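Local coordinates for protein cobalt-precorrin-5B C(1)-methyltransferase (Archaeoglobus fulgidus, PDB 1SR8) that probably methylates C-1 of cobalt-precorrin-5B with S-adenosyl-L-methionine to give cobalt-precorrin-6A, a step of the anaerobic cobalamin pathway, at residues F227-D240 with E248-W261. Numbering follows the deposited sequence.
Sequences FPEYQPFVFGVHID and EKIIVGFPGLLKIW
I239 crosses the indole of W261 at about a right angle, its CB over one face of the ring, 3.6 Å from the centroid of the five-membered ring and almost on its normal, a CH-pi contact. A branched residue suits the place because its two arms spread over the same face, CG2 reaching W261 CE2 while CD1, with CG1 anti to the carbonyl carbon (chi1 -70°), covers the CD2–CE3 side. These arms also meet I251 CD1 and L258 CD2, the latter 3.8 Å from I239 CD1, so strand 248-253 and helix 255-262 close one apolar cluster around the start of helix 239-242.

Equally tight is a second cluster, where the type I turn 227-230, between helix 217-226 and strand 231-234, packs against strand 248-253; in the parallel sheet strand 210-214 lies between these two strands. Isoleucine's two branches let I250 serve two rings by CH-pi contacts over their faces: CG1 anti to the backbone N (chi1 -159°) sends CD1 to 3.6 Å from the F227 centroid, while CG2 lies 4.2 Å from that of Y230. V252 CG2 touches F227 at CE2.

Toward solvent the contact thins. The Y230 ring turns its edge to E248 O, CE1 being 3.7 Å away, and V237 CG1 loosely meets CG2 of exposed I260 at 4.2 Å.

Tryptophan suits position 261 by joining a broad apolar face for I239 to an edge N-H for exposed D240: W261 NE1 donates to D240 OD1 at 2.9 Å, the oxygen in the indole plane but met from above the carboxylate plane. A leucine in place of W261 would probably strip I239 of its flat cover and leave D240 without this donor. Since D240 OD1 also forms a salt bridge with R271, the carboxylate probably stays ionised, its charge shared between indole N-H and guanidinium at the margin of an otherwise apolar seam.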
loop_
_atom_site.group_PDB
_atom_site.type_symbol
_atom_site.label_atom_id
_atom_site.label_comp_id
_atom_site.label_asym_id
_atom_site.label_seq_id
_atom_site.Cartn_x
_atom_site.Cartn_y
_atom_site.Cartn_z
ATOM N N PHE A 227 -7.405 -19.579 -8.271
ATOM C CA PHE A 227 -6.417 -20.633 -8.065
ATOM C C PHE A 227 -6.200 -20.831 -6.568
ATOM O O PHE A 227 -5.076 -20.742 -6.078
ATOM C CB PHE A 227 -5.107 -20.229 -8.734
ATOM C CG PHE A 227 -5.259 -19.869 -10.180
ATOM C CD1 PHE A 227 -5.448 -20.862 -11.143
ATOM C CD2 PHE A 227 -5.243 -18.539 -10.580
ATOM C CE1 PHE A 227 -5.623 -20.533 -12.490
ATOM C CE2 PHE A 227 -5.415 -18.191 -11.917
ATOM C CZ PHE A 227 -5.607 -19.191 -12.879
ATOM N N PRO A 228 -7.278 -21.131 -5.827
ATOM C CA PRO A 228 -7.202 -21.330 -4.378
ATOM C C PRO A 228 -6.099 -22.249 -3.830
ATOM O O PRO A 228 -5.541 -21.969 -2.771
ATOM C CB PRO A 228 -8.617 -21.811 -4.026
ATOM C CG PRO A 228 -9.080 -22.485 -5.284
ATOM C CD PRO A 228 -8.600 -21.537 -6.341
ATOM N N GLU A 229 -5.771 -23.323 -4.545
ATOM C CA GLU A 229 -4.752 -24.258 -4.067
ATOM C C GLU A 229 -3.294 -23.818 -4.286
ATOM O O GLU A 229 -2.368 -24.606 -4.110
ATOM C CB GLU A 229 -4.978 -25.651 -4.674
ATOM C CG GLU A 229 -4.615 -25.808 -6.149
ATOM C CD GLU A 229 -5.619 -25.183 -7.107
ATOM O OE1 GLU A 229 -5.607 -25.567 -8.294
ATOM O OE2 GLU A 229 -6.408 -24.306 -6.692
ATOM N N TYR A 230 -3.102 -22.559 -4.672
ATOM C CA TYR A 230 -1.768 -21.988 -4.882
ATOM C C TYR A 230 -1.604 -20.911 -3.832
ATOM O O TYR A 230 -2.509 -20.099 -3.659
ATOM C CB TYR A 230 -1.676 -21.325 -6.253
ATOM C CG TYR A 230 -1.460 -22.279 -7.388
ATOM C CD1 TYR A 230 -0.175 -22.649 -7.764
ATOM C CD2 TYR A 230 -2.538 -22.816 -8.086
ATOM C CE1 TYR A 230 0.042 -23.522 -8.806
ATOM C CE2 TYR A 230 -2.337 -23.694 -9.131
ATOM C CZ TYR A 230 -1.042 -24.044 -9.489
ATOM O OH TYR A 230 -0.819 -24.912 -10.533
ATOM N N GLN A 231 -0.480 -20.891 -3.124
ATOM C CA GLN A 231 -0.289 -19.843 -2.121
ATOM C C GLN A 231 0.016 -18.539 -2.873
ATOM O O GLN A 231 1.040 -18.422 -3.565
ATOM C CB GLN A 231 0.856 -20.189 -1.174
ATOM C CG GLN A 231 0.884 -19.335 0.092
ATOM C CD GLN A 231 -0.396 -19.448 0.899
ATOM O OE1 GLN A 231 -1.046 -20.492 0.899
ATOM N NE2 GLN A 231 -0.757 -18.381 1.607
ATOM N N PRO A 232 -0.876 -17.540 -2.749
ATOM C CA PRO A 232 -0.700 -16.253 -3.427
ATOM C C PRO A 232 0.347 -15.328 -2.809
ATOM O O PRO A 232 0.324 -15.044 -1.604
ATOM C CB PRO A 232 -2.110 -15.664 -3.407
ATOM C CG PRO A 232 -2.643 -16.142 -2.096
ATOM C CD PRO A 232 -2.146 -17.578 -1.996
ATOM N N PHE A 233 1.260 -14.875 -3.666
ATOM C CA PHE A 233 2.356 -13.986 -3.296
ATOM C C PHE A 233 2.434 -12.828 -4.272
ATOM O O PHE A 233 2.086 -12.970 -5.444
ATOM C CB PHE A 233 3.689 -14.741 -3.330
ATOM C CG PHE A 233 3.864 -15.700 -2.192
ATOM C CD1 PHE A 233 4.219 -15.236 -0.925
ATOM C CD2 PHE A 233 3.619 -17.061 -2.362
ATOM C CE1 PHE A 233 4.322 -16.107 0.149
ATOM C CE2 PHE A 233 3.718 -17.943 -1.285
ATOM C CZ PHE A 233 4.068 -17.467 -0.034
ATOM N N VAL A 234 2.886 -11.677 -3.787
ATOM C CA VAL A 234 3.041 -10.521 -4.646
ATOM C C VAL A 234 4.527 -10.320 -4.849
ATOM O O VAL A 234 5.264 -10.080 -3.896
ATOM C CB VAL A 234 2.460 -9.249 -4.017
ATOM C CG1 VAL A 234 2.769 -8.061 -4.913
ATOM C CG2 VAL A 234 0.965 -9.393 -3.835
ATOM N N PHE A 235 4.972 -10.432 -6.091
ATOM C CA PHE A 235 6.379 -10.250 -6.401
ATOM C C PHE A 235 6.583 -9.069 -7.341
ATOM O O PHE A 235 7.707 -8.793 -7.767
ATOM C CB PHE A 235 6.950 -11.532 -7.021
ATOM C CG PHE A 235 7.404 -12.535 -6.002
ATOM C CD1 PHE A 235 8.714 -12.534 -5.546
ATOM C CD2 PHE A 235 6.503 -13.445 -5.452
ATOM C CE1 PHE A 235 9.124 -13.424 -4.548
ATOM C CE2 PHE A 235 6.902 -14.334 -4.458
ATOM C CZ PHE A 235 8.217 -14.322 -4.006
ATOM N N GLY A 236 5.495 -8.369 -7.659
ATOM C CA GLY A 236 5.597 -7.230 -8.554
ATOM C C GLY A 236 6.260 -7.589 -9.876
ATOM O O GLY A 236 5.814 -8.495 -10.585
ATOM N N VAL A 237 7.333 -6.889 -10.220
ATOM C CA VAL A 237 8.022 -7.166 -11.468
ATOM C C VAL A 237 9.188 -8.122 -11.257
ATOM O O VAL A 237 9.873 -8.496 -12.211
ATOM C CB VAL A 237 8.544 -5.866 -12.111
ATOM C CG1 VAL A 237 7.380 -4.888 -12.316
ATOM C CG2 VAL A 237 9.632 -5.254 -11.234
ATOM N N HIS A 238 9.389 -8.527 -10.005
ATOM C CA HIS A 238 10.479 -9.433 -9.635
ATOM C C HIS A 238 10.052 -10.892 -9.789
ATOM O O HIS A 238 10.224 -11.699 -8.876
ATOM C CB HIS A 238 10.886 -9.159 -8.187
ATOM C CG HIS A 238 11.036 -7.702 -7.872
ATOM N ND1 HIS A 238 12.105 -6.951 -8.310
ATOM C CD2 HIS A 238 10.227 -6.846 -7.201
ATOM C CE1 HIS A 238 11.949 -5.698 -7.924
ATOM N NE2 HIS A 238 10.817 -5.607 -7.250
ATOM N N ILE A 239 9.495 -11.207 -10.957
ATOM C CA ILE A 239 9.006 -12.547 -11.283
ATOM C C ILE A 239 10.118 -13.567 -11.486
ATOM O O ILE A 239 9.989 -14.720 -11.066
ATOM C CB ILE A 239 8.132 -12.511 -12.560
ATOM C CG1 ILE A 239 6.813 -11.797 -12.258
ATOM C CG2 ILE A 239 7.866 -13.921 -13.062
ATOM C CD1 ILE A 239 5.905 -11.619 -13.463
ATOM N N ASP A 240 11.202 -13.141 -12.131
ATOM C CA ASP A 240 12.338 -14.021 -12.396
ATOM C C ASP A 240 12.830 -14.655 -11.103
ATOM O O ASP A 240 13.129 -15.851 -11.054
ATOM C CB ASP A 240 13.484 -13.244 -13.057
ATOM C CG ASP A 240 13.118 -12.717 -14.438
ATOM O OD1 ASP A 240 12.626 -13.509 -15.275
ATOM O OD2 ASP A 240 13.334 -11.508 -14.687
ATOM N N GLU A 248 5.325 -25.920 -7.788
ATOM C CA GLU A 248 4.325 -25.555 -8.797
ATOM C C GLU A 248 4.065 -24.040 -8.786
ATOM O O GLU A 248 3.585 -23.481 -7.797
ATOM C CB GLU A 248 3.006 -26.293 -8.532
ATOM C CG GLU A 248 3.056 -27.786 -8.771
ATOM C CD GLU A 248 3.355 -28.123 -10.208
ATOM O OE1 GLU A 248 2.645 -27.603 -11.098
ATOM O OE2 GLU A 248 4.297 -28.906 -10.451
ATOM N N LYS A 249 4.363 -23.392 -9.904
ATOM C CA LYS A 249 4.198 -21.952 -10.023
ATOM C C LYS A 249 3.223 -21.520 -11.096
ATOM O O LYS A 249 3.128 -22.124 -12.159
ATOM C CB LYS A 249 5.547 -21.307 -10.324
ATOM C CG LYS A 249 6.564 -21.499 -9.238
ATOM C CD LYS A 249 7.953 -21.546 -9.818
ATOM C CE LYS A 249 8.165 -22.834 -10.579
ATOM N NZ LYS A 249 9.606 -23.061 -10.847
ATOM N N ILE A 250 2.499 -20.454 -10.806
ATOM C CA ILE A 250 1.570 -19.905 -11.769
ATOM C C ILE A 250 1.774 -18.390 -11.701
ATOM O O ILE A 250 1.951 -17.833 -10.618
ATOM C CB ILE A 250 0.098 -20.307 -11.435
ATOM C CG1 ILE A 250 -0.769 -20.171 -12.686
ATOM C CG2 ILE A 250 -0.469 -19.441 -10.310
ATOM C CD1 ILE A 250 -2.187 -20.671 -12.496
ATOM N N ILE A 251 1.806 -17.734 -12.857
ATOM C CA ILE A 251 1.983 -16.285 -12.902
ATOM C C ILE A 251 0.657 -15.598 -13.214
ATOM O O ILE A 251 0.005 -15.910 -14.209
ATOM C CB ILE A 251 3.018 -15.870 -13.974
ATOM C CG1 ILE A 251 4.380 -16.486 -13.639
ATOM C CG2 ILE A 251 3.114 -14.350 -14.041
ATOM C CD1 ILE A 251 5.442 -16.229 -14.675
ATOM N N VAL A 252 0.258 -14.673 -12.349
ATOM C CA VAL A 252 -0.982 -13.924 -12.534
ATOM C C VAL A 252 -0.658 -12.433 -12.430
ATOM O O VAL A 252 -0.051 -11.990 -11.453
ATOM C CB VAL A 252 -2.028 -14.288 -11.455
ATOM C CG1 VAL A 252 -3.343 -13.566 -11.738
ATOM C CG2 VAL A 252 -2.221 -15.803 -11.407
ATOM N N GLY A 253 -1.040 -11.660 -13.441
ATOM C CA GLY A 253 -0.763 -10.240 -13.398
ATOM C C GLY A 253 -1.432 -9.454 -14.506
ATOM O O GLY A 253 -2.015 -10.023 -15.426
ATOM N N PHE A 254 -1.352 -8.132 -14.407
ATOM C CA PHE A 254 -1.936 -7.264 -15.414
ATOM C C PHE A 254 -0.884 -6.928 -16.469
ATOM O O PHE A 254 0.315 -6.894 -16.183
ATOM C CB PHE A 254 -2.482 -5.986 -14.770
ATOM C CG PHE A 254 -3.669 -6.219 -13.870
ATOM C CD1 PHE A 254 -3.505 -6.744 -12.593
ATOM C CD2 PHE A 254 -4.953 -5.924 -14.301
ATOM C CE1 PHE A 254 -4.608 -6.971 -11.755
ATOM C CE2 PHE A 254 -6.059 -6.149 -13.473
ATOM C CZ PHE A 254 -5.882 -6.674 -12.199
ATOM N N PRO A 255 -1.327 -6.680 -17.707
ATOM C CA PRO A 255 -0.493 -6.346 -18.862
ATOM C C PRO A 255 0.668 -5.395 -18.578
ATOM O O PRO A 255 1.798 -5.614 -19.031
ATOM C CB PRO A 255 -1.496 -5.743 -19.831
ATOM C CG PRO A 255 -2.729 -6.533 -19.551
ATOM C CD PRO A 255 -2.756 -6.560 -18.049
ATOM N N GLY A 256 0.376 -4.339 -17.824
ATOM C CA GLY A 256 1.375 -3.338 -17.498
ATOM C C GLY A 256 2.671 -3.842 -16.901
ATOM O O GLY A 256 3.743 -3.580 -17.441
ATOM N N LEU A 257 2.575 -4.560 -15.788
ATOM C CA LEU A 257 3.753 -5.077 -15.105
ATOM C C LEU A 257 4.327 -6.331 -15.748
ATOM O O LEU A 257 5.531 -6.579 -15.672
ATOM C CB LEU A 257 3.426 -5.343 -13.633
ATOM C CG LEU A 257 3.213 -4.087 -12.789
ATOM C CD1 LEU A 257 2.540 -4.429 -11.484
ATOM C CD2 LEU A 257 4.551 -3.437 -12.541
ATOM N N LEU A 258 3.470 -7.124 -16.383
ATOM C CA LEU A 258 3.928 -8.341 -17.041
ATOM C C LEU A 258 4.853 -8.042 -18.224
ATOM O O LEU A 258 5.840 -8.745 -18.439
ATOM C CB LEU A 258 2.731 -9.177 -17.508
ATOM C CG LEU A 258 1.931 -9.877 -16.408
ATOM C CD1 LEU A 258 0.766 -10.634 -17.019
ATOM C CD2 LEU A 258 2.845 -10.825 -15.644
ATOM N N LYS A 259 4.541 -7.004 -18.995
ATOM C CA LYS A 259 5.390 -6.664 -20.131
ATOM C C LYS A 259 6.685 -6.024 -19.634
ATOM O O LYS A 259 7.717 -6.095 -20.302
ATOM C CB LYS A 259 4.663 -5.729 -21.106
ATOM C CG LYS A 259 4.187 -4.437 -20.492
ATOM C CD LYS A 259 3.629 -3.497 -21.550
ATOM C CE LYS A 259 3.180 -2.188 -20.916
ATOM N NZ LYS A 259 4.258 -1.599 -20.063
ATOM N N ILE A 260 6.634 -5.407 -18.455
ATOM C CA ILE A 260 7.829 -4.797 -17.879
ATOM C C ILE A 260 8.791 -5.918 -17.487
ATOM O O ILE A 260 9.996 -5.814 -17.688
ATOM C CB ILE A 260 7.495 -3.958 -16.622
ATOM C CG1 ILE A 260 6.613 -2.770 -17.007
ATOM C CG2 ILE A 260 8.773 -3.471 -15.965
ATOM C CD1 ILE A 260 6.217 -1.890 -15.840
ATOM N N TRP A 261 8.256 -6.995 -16.924
ATOM C CA TRP A 261 9.089 -8.124 -16.536
ATOM C C TRP A 261 9.544 -8.888 -17.781
ATOM O O TRP A 261 10.728 -9.192 -17.945
ATOM C CB TRP A 261 8.311 -9.066 -15.616
ATOM C CG TRP A 261 8.749 -10.484 -15.761
ATOM C CD1 TRP A 261 9.948 -11.010 -15.392
ATOM C CD2 TRP A 261 8.027 -11.539 -16.409
ATOM N NE1 TRP A 261 10.025 -12.327 -15.775
ATOM C CE2 TRP A 261 8.857 -12.677 -16.401
ATOM C CE3 TRP A 261 6.756 -11.629 -16.999
ATOM C CZ2 TRP A 261 8.462 -13.897 -16.961
ATOM C CZ3 TRP A 261 6.362 -12.844 -17.558
ATOM C CH2 TRP A 261 7.214 -13.960 -17.533
#